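PDB 2Z73: rhodopsin from Todarodes pacificus, which senses light through bound retinal, whose 11-cis to all-trans isomerization triggers a conformational change that activates G-protein signalling to phospholipase C in low-light vision. Local coordinates for residues A[172-177]-A[198-203]; A[188-193]-A[282-287]; A[264-269]-A[313-318]. All coordinates share one frame; numbering follows the deposited sequence.

Contact 1. Residues A[172-177]-A[198-203]; sequences FGWGAY and RSNILC
The indole of Trp-174 lies with one face over Asn-200 and with its N-H edge at Ser-199. Asn-200 CB sits 3.7 Å from the centroid of the five-membered ring of Trp-174, close to the ring normal, which makes a CH-pi contact. Asn-200 ND2 is also over this face, above the middle of the indole, while the amide plane stands 63° from the ring plane. At the edge, Trp-174 NE1 donates to Ser-199 OG over 2.8 Å, almost straight at 162° and with the oxygen in the plane of the ring. Cys-203 SG approaches obliquely, 3.4 Å from Trp-174 CZ2, as a sulfur-aromatic contact. CG anti to the backbone N (chi1 -176°) carries the indole out to the helix, face to Asn-200, NE1 to Ser-199. The backbone at Trp-174 makes an inverse gamma turn, and Gly-175 has backbone angles that call for glycine; a CB there would also run into Asn-200 OD1. The contact thus joins the start of the second extracellular loop to the extracellular end of the fifth transmembrane helix. Ser-199 OG, also bonded to Thr-196 O of its own helix, accepts the indole N-H and so fixes the edge of the ring as Asn-200 covers its face.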
loop_
_atom_site.group_PDB
_atom_site.type_symbol
_atom_site.label_atom_id
_atom_site.label_comp_id
_atom_site.label_asym_id
_atom_site.label_seq_id
_atom_site.Cartn_x
_atom_site.Cartn_y
_atom_site.Cartn_z
ATOM N N PHE A 172 5.979 -22.103 7.887
ATOM C CA PHE A 172 5.980 -23.225 8.812
ATOM C C PHE A 172 5.094 -24.400 8.426
ATOM O O PHE A 172 4.802 -25.258 9.254
ATOM C CB PHE A 172 5.620 -22.732 10.212
ATOM C CG PHE A 172 6.691 -21.892 10.841
ATOM C CD1 PHE A 172 7.997 -22.376 10.938
ATOM C CD2 PHE A 172 6.406 -20.624 11.335
ATOM C CE1 PHE A 172 9.003 -21.608 11.516
ATOM C CE2 PHE A 172 7.404 -19.847 11.917
ATOM C CZ PHE A 172 8.704 -20.340 12.006
ATOM N N GLY A 173 4.673 -24.446 7.167
ATOM C CA GLY A 173 3.845 -25.550 6.712
ATOM C C GLY A 173 2.373 -25.227 6.562
ATOM O O GLY A 173 1.672 -25.845 5.766
ATOM N N TRP A 174 1.897 -24.264 7.336
ATOM C CA TRP A 174 0.501 -23.865 7.270
ATOM C C TRP A 174 0.305 -23.069 5.980
ATOM O O TRP A 174 0.033 -21.865 5.998
ATOM C CB TRP A 174 0.160 -23.026 8.494
ATOM C CG TRP A 174 -1.267 -22.636 8.599
ATOM C CD1 TRP A 174 -2.343 -23.295 8.083
ATOM C CD2 TRP A 174 -1.787 -21.523 9.332
ATOM N NE1 TRP A 174 -3.506 -22.663 8.454
ATOM C CE2 TRP A 174 -3.192 -21.571 9.221
ATOM C CE3 TRP A 174 -1.200 -20.495 10.078
ATOM C CZ2 TRP A 174 -4.024 -20.624 9.829
ATOM C CZ3 TRP A 174 -2.025 -19.553 10.687
ATOM C CH2 TRP A 174 -3.423 -19.626 10.557
ATOM N N GLY A 175 0.454 -23.768 4.863
ATOM C CA GLY A 175 0.326 -23.150 3.563
ATOM C C GLY A 175 1.662 -23.292 2.859
ATOM O O GLY A 175 2.542 -24.020 3.330
ATOM N N ALA A 176 1.840 -22.608 1.737
ATOM C CA ALA A 176 3.098 -22.717 1.042
ATOM C C ALA A 176 3.338 -21.586 0.061
ATOM O O ALA A 176 2.406 -20.934 -0.420
ATOM C CB ALA A 176 3.181 -24.054 0.331
ATOM N N TYR A 177 4.615 -21.364 -0.222
ATOM C CA TYR A 177 5.044 -20.348 -1.157
ATOM C C TYR A 177 5.752 -21.078 -2.283
ATOM O O TYR A 177 6.786 -21.705 -2.081
ATOM C CB TYR A 177 5.988 -19.366 -0.470
ATOM C CG TYR A 177 5.270 -18.343 0.371
ATOM C CD1 TYR A 177 4.373 -17.455 -0.219
ATOM C CD2 TYR A 177 5.504 -18.237 1.745
ATOM C CE1 TYR A 177 3.726 -16.476 0.529
ATOM C CE2 TYR A 177 4.853 -17.251 2.511
ATOM C CZ TYR A 177 3.968 -16.372 1.887
ATOM O OH TYR A 177 3.345 -15.366 2.584
ATOM N N ARG A 198 -6.116 -24.472 2.847
ATOM C CA ARG A 198 -7.345 -23.685 2.780
ATOM C C ARG A 198 -7.575 -22.793 3.981
ATOM O O ARG A 198 -8.095 -21.685 3.838
ATOM C CB ARG A 198 -8.550 -24.611 2.578
ATOM C CG ARG A 198 -9.883 -23.890 2.480
ATOM C CD ARG A 198 -10.969 -24.803 1.935
ATOM N NE ARG A 198 -10.860 -24.976 0.489
ATOM C CZ ARG A 198 -11.674 -25.738 -0.237
ATOM N NH1 ARG A 198 -12.655 -26.402 0.355
ATOM N NH2 ARG A 198 -11.515 -25.826 -1.552
ATOM N N SER A 199 -7.198 -23.258 5.167
ATOM C CA SER A 199 -7.372 -22.456 6.379
ATOM C C SER A 199 -6.438 -21.252 6.339
ATOM O O SER A 199 -6.820 -20.138 6.718
ATOM C CB SER A 199 -7.094 -23.293 7.638
ATOM O OG SER A 199 -5.841 -23.948 7.574
ATOM N N ASN A 200 -5.213 -21.473 5.875
ATOM C CA ASN A 200 -4.249 -20.391 5.779
ATOM C C ASN A 200 -4.729 -19.366 4.759
ATOM O O ASN A 200 -4.570 -18.165 4.960
ATOM C CB ASN A 200 -2.875 -20.924 5.390
ATOM C CG ASN A 200 -1.810 -19.848 5.427
ATOM O OD1 ASN A 200 -1.269 -19.458 4.394
ATOM N ND2 ASN A 200 -1.506 -19.361 6.627
ATOM N N ILE A 201 -5.316 -19.832 3.662
ATOM C CA ILE A 201 -5.838 -18.904 2.660
ATOM C C ILE A 201 -6.963 -18.099 3.294
ATOM O O ILE A 201 -6.975 -16.870 3.234
ATOM C CB ILE A 201 -6.413 -19.631 1.429
ATOM C CG1 ILE A 201 -5.285 -20.263 0.621
ATOM C CG2 ILE A 201 -7.208 -18.656 0.585
ATOM C CD1 ILE A 201 -5.741 -20.988 -0.604
ATOM N N LEU A 202 -7.915 -18.793 3.909
ATOM C CA LEU A 202 -9.039 -18.113 4.542
ATOM C C LEU A 202 -8.545 -17.095 5.566
ATOM O O LEU A 202 -9.133 -16.022 5.732
ATOM C CB LEU A 202 -9.965 -19.133 5.208
ATOM C CG LEU A 202 -10.628 -20.091 4.214
ATOM C CD1 LEU A 202 -11.399 -21.148 4.968
ATOM C CD2 LEU A 202 -11.540 -19.315 3.271
ATOM N N CYS A 203 -7.457 -17.436 6.250
ATOM C CA CYS A 203 -6.879 -16.541 7.240
ATOM C C CYS A 203 -6.265 -15.314 6.567
ATOM O O CYS A 203 -6.417 -14.185 7.051
ATOM C CB CYS A 203 -5.807 -17.269 8.047
ATOM S SG CYS A 203 -6.440 -18.236 9.416
#

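Contact 2. Residues A[188-193]-A[282-287]; sequences FDYISR and LLAQFG. With RET (retinal), chain D.
Ile-191 and Gln-285 bring the two backbones closest, with CA atoms 5.3 Å apart where the loop passes the extracellular end of helix 246-286. The amide of Gln-285 bridges to the loop: its NE2 donates to Ser-192 O at 2.8 Å and to Tyr-190 O at 3.1 Å. Ser-192 O lies in the amide plane and Tyr-190 O is tilted from it, yet both carbonyls are approached from above their own planes. A bend at chi2 (69°) turns the Gln-285 amide back to these carbonyls. Arg-193 runs past Gln-285 in the opposite direction, an extended chain whose NH1 donates in its guanidinium plane to Gly-287 O at 2.9 Å and to Ala-284 O at 3.2 Å. Gln-285 O lies over one face of that guanidinium and accepts instead from Arg-198. The positive charge is gathered among carbonyls at the C-terminal end of the helix, which is likely to favour it. This loop follows the short beta hairpin that opsins fold over their chromophore, and Phe-188, on its second strand, has CD2 3.6 Å from retinal C19. Asp-189 OD1 shapes the turn after it, accepting from Ile-191 N in an Asx turn and from Ser-192 N on the same face of the carboxylate. Tyr-190 CD2 packs on Ala-284 CB at 3.6 Å, while its hydroxyl bonds to Glu-180.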
loop_
_atom_site.group_PDB
_atom_site.type_symbol
_atom_site.label_atom_id
_atom_site.label_comp_id
_atom_site.label_asym_id
_atom_site.label_seq_id
_atom_site.Cartn_x
_atom_site.Cartn_y
_atom_site.Cartn_z
ATOM N N PHE A 188 1.877 -17.503 -2.638
ATOM C CA PHE A 188 1.372 -18.586 -1.800
ATOM C C PHE A 188 0.641 -19.600 -2.668
ATOM O O PHE A 188 0.367 -19.346 -3.840
ATOM C CB PHE A 188 0.452 -18.043 -0.708
ATOM C CG PHE A 188 -0.756 -17.310 -1.222
ATOM C CD1 PHE A 188 -2.024 -17.886 -1.137
ATOM C CD2 PHE A 188 -0.637 -16.042 -1.765
ATOM C CE1 PHE A 188 -3.159 -17.205 -1.587
ATOM C CE2 PHE A 188 -1.763 -15.351 -2.218
ATOM C CZ PHE A 188 -3.028 -15.939 -2.127
ATOM N N ASP A 189 0.334 -20.758 -2.102
ATOM C CA ASP A 189 -0.362 -21.810 -2.841
ATOM C C ASP A 189 -1.886 -21.670 -2.719
ATOM O O ASP A 189 -2.467 -21.947 -1.665
ATOM C CB ASP A 189 0.091 -23.174 -2.320
ATOM C CG ASP A 189 -0.380 -24.313 -3.185
ATOM O OD1 ASP A 189 -1.048 -24.055 -4.208
ATOM O OD2 ASP A 189 -0.074 -25.469 -2.836
ATOM N N TYR A 190 -2.522 -21.229 -3.803
ATOM C CA TYR A 190 -3.975 -21.049 -3.830
ATOM C C TYR A 190 -4.629 -22.160 -4.640
ATOM O O TYR A 190 -5.829 -22.134 -4.898
ATOM C CB TYR A 190 -4.337 -19.681 -4.424
ATOM C CG TYR A 190 -3.596 -19.338 -5.702
ATOM C CD1 TYR A 190 -2.685 -18.279 -5.743
ATOM C CD2 TYR A 190 -3.790 -20.080 -6.865
ATOM C CE1 TYR A 190 -1.987 -17.968 -6.909
ATOM C CE2 TYR A 190 -3.095 -19.781 -8.035
ATOM C CZ TYR A 190 -2.192 -18.720 -8.049
ATOM O OH TYR A 190 -1.488 -18.432 -9.196
ATOM N N ILE A 191 -3.826 -23.139 -5.032
ATOM C CA ILE A 191 -4.324 -24.265 -5.805
ATOM C C ILE A 191 -4.662 -25.462 -4.898
ATOM O O ILE A 191 -5.795 -25.941 -4.891
ATOM C CB ILE A 191 -3.293 -24.677 -6.860
ATOM C CG1 ILE A 191 -3.093 -23.523 -7.851
ATOM C CG2 ILE A 191 -3.745 -25.928 -7.559
ATOM C CD1 ILE A 191 -1.986 -23.768 -8.867
ATOM N N SER A 192 -3.681 -25.936 -4.137
ATOM C CA SER A 192 -3.895 -27.051 -3.220
ATOM C C SER A 192 -5.113 -26.774 -2.349
ATOM O O SER A 192 -5.256 -25.680 -1.808
ATOM C CB SER A 192 -2.669 -27.247 -2.331
ATOM O OG SER A 192 -1.572 -27.722 -3.090
ATOM N N ARG A 193 -5.981 -27.773 -2.201
ATOM C CA ARG A 193 -7.203 -27.602 -1.424
ATOM C C ARG A 193 -7.320 -28.379 -0.120
ATOM O O ARG A 193 -8.431 -28.614 0.362
ATOM C CB ARG A 193 -8.404 -27.909 -2.300
ATOM C CG ARG A 193 -8.429 -27.091 -3.562
ATOM C CD ARG A 193 -9.750 -27.218 -4.263
ATOM N NE ARG A 193 -9.839 -26.346 -5.428
ATOM C CZ ARG A 193 -10.927 -26.229 -6.175
ATOM N NH1 ARG A 193 -10.935 -25.417 -7.216
ATOM N NH2 ARG A 193 -12.010 -26.925 -5.871
ATOM N N LEU A 282 -9.007 -17.031 -5.474
ATOM C CA LEU A 282 -10.181 -17.682 -4.910
ATOM C C LEU A 282 -10.827 -18.669 -5.862
ATOM O O LEU A 282 -11.294 -19.720 -5.437
ATOM C CB LEU A 282 -11.198 -16.630 -4.467
ATOM C CG LEU A 282 -10.800 -15.976 -3.146
ATOM C CD1 LEU A 282 -11.794 -14.889 -2.780
ATOM C CD2 LEU A 282 -10.724 -17.038 -2.056
ATOM N N LEU A 283 -10.858 -18.334 -7.148
ATOM C CA LEU A 283 -11.438 -19.233 -8.138
ATOM C C LEU A 283 -10.628 -20.520 -8.154
ATOM O O LEU A 283 -11.177 -21.615 -8.207
ATOM C CB LEU A 283 -11.407 -18.599 -9.536
ATOM C CG LEU A 283 -12.545 -17.664 -9.949
ATOM C CD1 LEU A 283 -12.807 -16.603 -8.879
ATOM C CD2 LEU A 283 -12.177 -17.015 -11.269
ATOM N N ALA A 284 -9.310 -20.376 -8.095
ATOM C CA ALA A 284 -8.419 -21.524 -8.119
ATOM C C ALA A 284 -8.582 -22.394 -6.880
ATOM O O ALA A 284 -8.348 -23.601 -6.927
ATOM C CB ALA A 284 -6.975 -21.055 -8.244
ATOM N N GLN A 285 -8.993 -21.791 -5.774
ATOM C CA GLN A 285 -9.147 -22.537 -4.534
ATOM C C GLN A 285 -10.580 -22.989 -4.269
ATOM O O GLN A 285 -10.810 -23.914 -3.474
ATOM C CB GLN A 285 -8.655 -21.681 -3.361
ATOM C CG GLN A 285 -8.883 -22.275 -1.976
ATOM C CD GLN A 285 -8.020 -23.490 -1.705
ATOM O OE1 GLN A 285 -8.105 -24.098 -0.639
ATOM N NE2 GLN A 285 -7.181 -23.847 -2.665
ATOM N N PHE A 286 -11.543 -22.353 -4.932
ATOM C CA PHE A 286 -12.947 -22.691 -4.722
ATOM C C PHE A 286 -13.776 -22.877 -5.983
ATOM O O PHE A 286 -14.854 -23.462 -5.923
ATOM C CB PHE A 286 -13.614 -21.620 -3.867
ATOM C CG PHE A 286 -13.094 -21.546 -2.464
ATOM C CD1 PHE A 286 -12.614 -20.345 -1.958
ATOM C CD2 PHE A 286 -13.130 -22.660 -1.632
ATOM C CE1 PHE A 286 -12.184 -20.252 -0.646
ATOM C CE2 PHE A 286 -12.702 -22.575 -0.314
ATOM C CZ PHE A 286 -12.229 -21.367 0.181
ATOM N N GLY A 287 -13.286 -22.383 -7.114
ATOM C CA GLY A 287 -14.044 -22.509 -8.345
ATOM C C GLY A 287 -13.381 -23.292 -9.462
ATOM O O GLY A 287 -12.606 -24.214 -9.210
HETATM C C1 RET D . -4.680 -11.460 -0.774
HETATM C C2 RET D . -5.845 -10.464 -1.038
HETATM C C3 RET D . -5.431 -9.067 -1.469
HETATM C C4 RET D . -4.377 -8.445 -0.537
HETATM C C5 RET D . -3.220 -9.396 -0.229
HETATM C C6 RET D . -3.331 -10.760 -0.332
HETATM C C7 RET D . -2.167 -11.697 -0.038
HETATM C C8 RET D . -1.033 -11.843 -0.853
HETATM C C9 RET D . 0.198 -12.630 -0.695
HETATM C C10 RET D . 1.056 -12.467 -1.710
HETATM C C11 RET D . 2.388 -12.988 -1.928
HETATM C C12 RET D . 3.210 -12.776 -3.001
HETATM C C13 RET D . 3.057 -12.095 -4.345
HETATM C C14 RET D . 4.135 -11.978 -5.178
HETATM C C15 RET D . 4.066 -11.350 -6.503
HETATM C C16 RET D . -5.123 -12.480 0.275
HETATM C C17 RET D . -4.512 -12.268 -2.102
HETATM C C18 RET D . -2.003 -8.608 0.179
HETATM C C19 RET D . 0.422 -13.480 0.540
HETATM C C20 RET D . 1.650 -11.565 -4.702
#

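Contact 3. Residues A[264-269]-A[313-318]; sequences IVIVSQ and MIYSVS. With PLM (palmitic acid), chain F.
Ile-314 meets Ile-266 and its neighbours purely through apolar contact, and no hydrogen bond joins the two segments. The branches divide the work: Ile-314 CD1 reaches Ile-266 CG2 at 3.7 Å and Gln-269 CB at 4.2 Å, whereas Ile-314 CG2 faces Val-265 CG1, also at 4.2 Å. Ile-266 holds CG1 between its backbone N and carbonyl carbon (chi1 63°), an arrangement that brings CD1 to 4.1 Å from Tyr-315 OH and turns CG2 to Ile-314. The Ile-266 and Tyr-315 side chains meet at about a right angle. The segment axes run roughly antiparallel, 152° between directions and 10.8 Å apart. These are transmembrane helices 6 and 7, and Asn-311 to Tyr-315 form the NPxxY motif of class A receptors, a region whose packing changes on activation in this family. With an alanine in place of Ile-314, CG2 and the CG1-CD1 arm are gone, and this would probably open a gap beside Ile-266 and Val-265 and deprive the helices of most of their contact here. Among polar bonds, Ser-318 OG donates to Ile-314 O at 3.0 Å, on the face opposite Val-317 N, and Ser-318 O accepts from Arg-258 of helix 246-286. A bound palmitic acid lies along the outer side of helix 311-318, with its C7 3.5 Å from Met-313 SD and its O2 2.6 Å from Ser-316 OG.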
loop_
_atom_site.group_PDB
_atom_site.type_symbol
_atom_site.label_atom_id
_atom_site.label_comp_id
_atom_site.label_asym_id
_atom_site.label_seq_id
_atom_site.Cartn_x
_atom_site.Cartn_y
_atom_site.Cartn_z
ATOM N N ILE A 264 -7.643 8.009 1.059
ATOM C CA ILE A 264 -8.646 7.225 0.365
ATOM C C ILE A 264 -8.197 6.852 -1.028
ATOM O O ILE A 264 -8.430 5.726 -1.476
ATOM C CB ILE A 264 -9.996 7.987 0.313
ATOM C CG1 ILE A 264 -10.821 7.631 1.550
ATOM C CG2 ILE A 264 -10.763 7.656 -0.972
ATOM C CD1 ILE A 264 -12.127 8.403 1.669
ATOM N N VAL A 265 -7.546 7.770 -1.729
ATOM C CA VAL A 265 -7.103 7.433 -3.078
ATOM C C VAL A 265 -6.059 6.312 -3.073
ATOM O O VAL A 265 -6.106 5.420 -3.916
ATOM C CB VAL A 265 -6.510 8.655 -3.817
ATOM C CG1 VAL A 265 -6.081 8.253 -5.222
ATOM C CG2 VAL A 265 -7.533 9.759 -3.884
ATOM N N ILE A 266 -5.123 6.353 -2.126
ATOM C CA ILE A 266 -4.094 5.329 -2.070
ATOM C C ILE A 266 -4.699 3.999 -1.643
ATOM O O ILE A 266 -4.223 2.927 -2.045
ATOM C CB ILE A 266 -2.929 5.733 -1.124
ATOM C CG1 ILE A 266 -3.421 5.888 0.311
ATOM C CG2 ILE A 266 -2.303 7.048 -1.610
ATOM C CD1 ILE A 266 -2.311 6.288 1.293
ATOM N N VAL A 267 -5.762 4.067 -0.838
ATOM C CA VAL A 267 -6.459 2.855 -0.413
ATOM C C VAL A 267 -7.180 2.295 -1.645
ATOM O O VAL A 267 -7.127 1.100 -1.926
ATOM C CB VAL A 267 -7.481 3.150 0.702
ATOM C CG1 VAL A 267 -8.467 2.002 0.843
ATOM C CG2 VAL A 267 -6.765 3.332 2.013
ATOM N N SER A 268 -7.841 3.174 -2.384
ATOM C CA SER A 268 -8.567 2.756 -3.578
ATOM C C SER A 268 -7.596 2.124 -4.545
ATOM O O SER A 268 -7.921 1.156 -5.227
ATOM C CB SER A 268 -9.225 3.958 -4.251
ATOM O OG SER A 268 -9.797 4.824 -3.281
ATOM N N GLN A 269 -6.398 2.691 -4.601
ATOM C CA GLN A 269 -5.352 2.202 -5.489
ATOM C C GLN A 269 -4.995 0.762 -5.117
ATOM O O GLN A 269 -4.945 -0.134 -5.972
ATOM C CB GLN A 269 -4.129 3.121 -5.383
ATOM C CG GLN A 269 -2.907 2.628 -6.113
ATOM C CD GLN A 269 -2.054 1.719 -5.259
ATOM O OE1 GLN A 269 -1.382 2.166 -4.332
ATOM N NE2 GLN A 269 -2.080 0.435 -5.564
ATOM N N MET A 313 3.790 8.639 -6.431
ATOM C CA MET A 313 3.315 9.464 -7.526
ATOM C C MET A 313 2.007 10.165 -7.134
ATOM O O MET A 313 1.775 11.320 -7.496
ATOM C CB MET A 313 3.123 8.617 -8.785
ATOM C CG MET A 313 4.373 7.832 -9.166
ATOM S SD MET A 313 4.344 7.061 -10.801
ATOM C CE MET A 313 3.551 5.481 -10.446
ATOM N N ILE A 314 1.155 9.480 -6.379
ATOM C CA ILE A 314 -0.100 10.079 -5.943
ATOM C C ILE A 314 0.225 11.297 -5.073
ATOM O O ILE A 314 -0.336 12.386 -5.269
ATOM C CB ILE A 314 -0.956 9.068 -5.125
ATOM C CG1 ILE A 314 -1.337 7.874 -6.006
ATOM C CG2 ILE A 314 -2.226 9.725 -4.625
ATOM C CD1 ILE A 314 -2.060 6.760 -5.256
ATOM N N TYR A 315 1.142 11.109 -4.124
ATOM C CA TYR A 315 1.574 12.173 -3.221
ATOM C C TYR A 315 2.103 13.375 -3.990
ATOM O O TYR A 315 1.763 14.517 -3.689
ATOM C CB TYR A 315 2.705 11.685 -2.317
ATOM C CG TYR A 315 2.375 10.551 -1.373
ATOM C CD1 TYR A 315 3.316 9.555 -1.106
ATOM C CD2 TYR A 315 1.165 10.507 -0.686
ATOM C CE1 TYR A 315 3.068 8.547 -0.181
ATOM C CE2 TYR A 315 0.907 9.499 0.250
ATOM C CZ TYR A 315 1.866 8.527 0.494
ATOM O OH TYR A 315 1.623 7.547 1.418
ATOM N N SER A 316 2.948 13.107 -4.982
ATOM C CA SER A 316 3.576 14.173 -5.763
ATOM C C SER A 316 2.627 15.089 -6.525
ATOM O O SER A 316 3.015 16.195 -6.911
ATOM C CB SER A 316 4.602 13.585 -6.733
ATOM O OG SER A 316 3.975 12.926 -7.809
ATOM N N VAL A 317 1.390 14.649 -6.742
ATOM C CA VAL A 317 0.421 15.475 -7.471
ATOM C C VAL A 317 -0.687 16.037 -6.594
ATOM O O VAL A 317 -1.498 16.821 -7.073
ATOM C CB VAL A 317 -0.265 14.687 -8.611
ATOM C CG1 VAL A 317 0.760 14.199 -9.597
ATOM C CG2 VAL A 317 -1.049 13.520 -8.042
ATOM N N SER A 318 -0.727 15.641 -5.323
ATOM C CA SER A 318 -1.793 16.112 -4.435
ATOM C C SER A 318 -1.364 16.473 -3.028
ATOM O O SER A 318 -2.164 16.987 -2.253
ATOM C CB SER A 318 -2.879 15.053 -4.326
ATOM O OG SER A 318 -2.368 13.915 -3.659
HETATM C C1 PLM F . 3.967 14.651 -11.096
HETATM O O2 PLM F . 3.844 14.554 -9.883
HETATM C C2 PLM F . 4.374 13.419 -11.913
HETATM C C3 PLM F . 5.690 12.775 -11.462
HETATM C C4 PLM F . 6.215 11.833 -12.534
HETATM C C5 PLM F . 6.156 10.407 -12.086
HETATM C C6 PLM F . 6.680 9.509 -13.176
HETATM C C7 PLM F . 5.564 8.646 -13.725
HETATM C C8 PLM F . 6.046 7.710 -14.838
HETATM C C9 PLM F . 5.215 6.437 -14.889
HETATM C CA PLM F . 4.717 6.145 -16.281
HETATM C CB PLM F . 3.529 5.211 -16.230
HETATM C CC PLM F . 3.333 4.490 -17.546
HETATM C CD PLM F . 2.140 3.560 -17.474
HETATM C CE PLM F . 1.140 3.903 -18.549
HETATM C CF PLM F . -0.168 4.421 -17.968
HETATM C CG PLM F . -1.178 4.772 -19.061
#

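Followed from the N terminus, the chain opens contact 1 at 172-177, where the fourth transmembrane span gives way to the second extracellular loop, and opens contact 2 at 188-193 before contact 1 closes on 198-203. The second extracellular loop is thus tied first to the fifth helix and then, across 88 intervening residues, to the sixth at 282-287. Contact 3 opens at 264-269, before contact 2 closes, and ends at 313-318 on the seventh helix. Contact 2 therefore crosses both others, whereas contacts 1 and 3 follow in series. Contacts 1 and 2 touch through Arg-198 and Gln-285. Contact 3 shares helix 246-286 with contact 2, its nearest atoms about 16 Å away toward the cytoplasmic side.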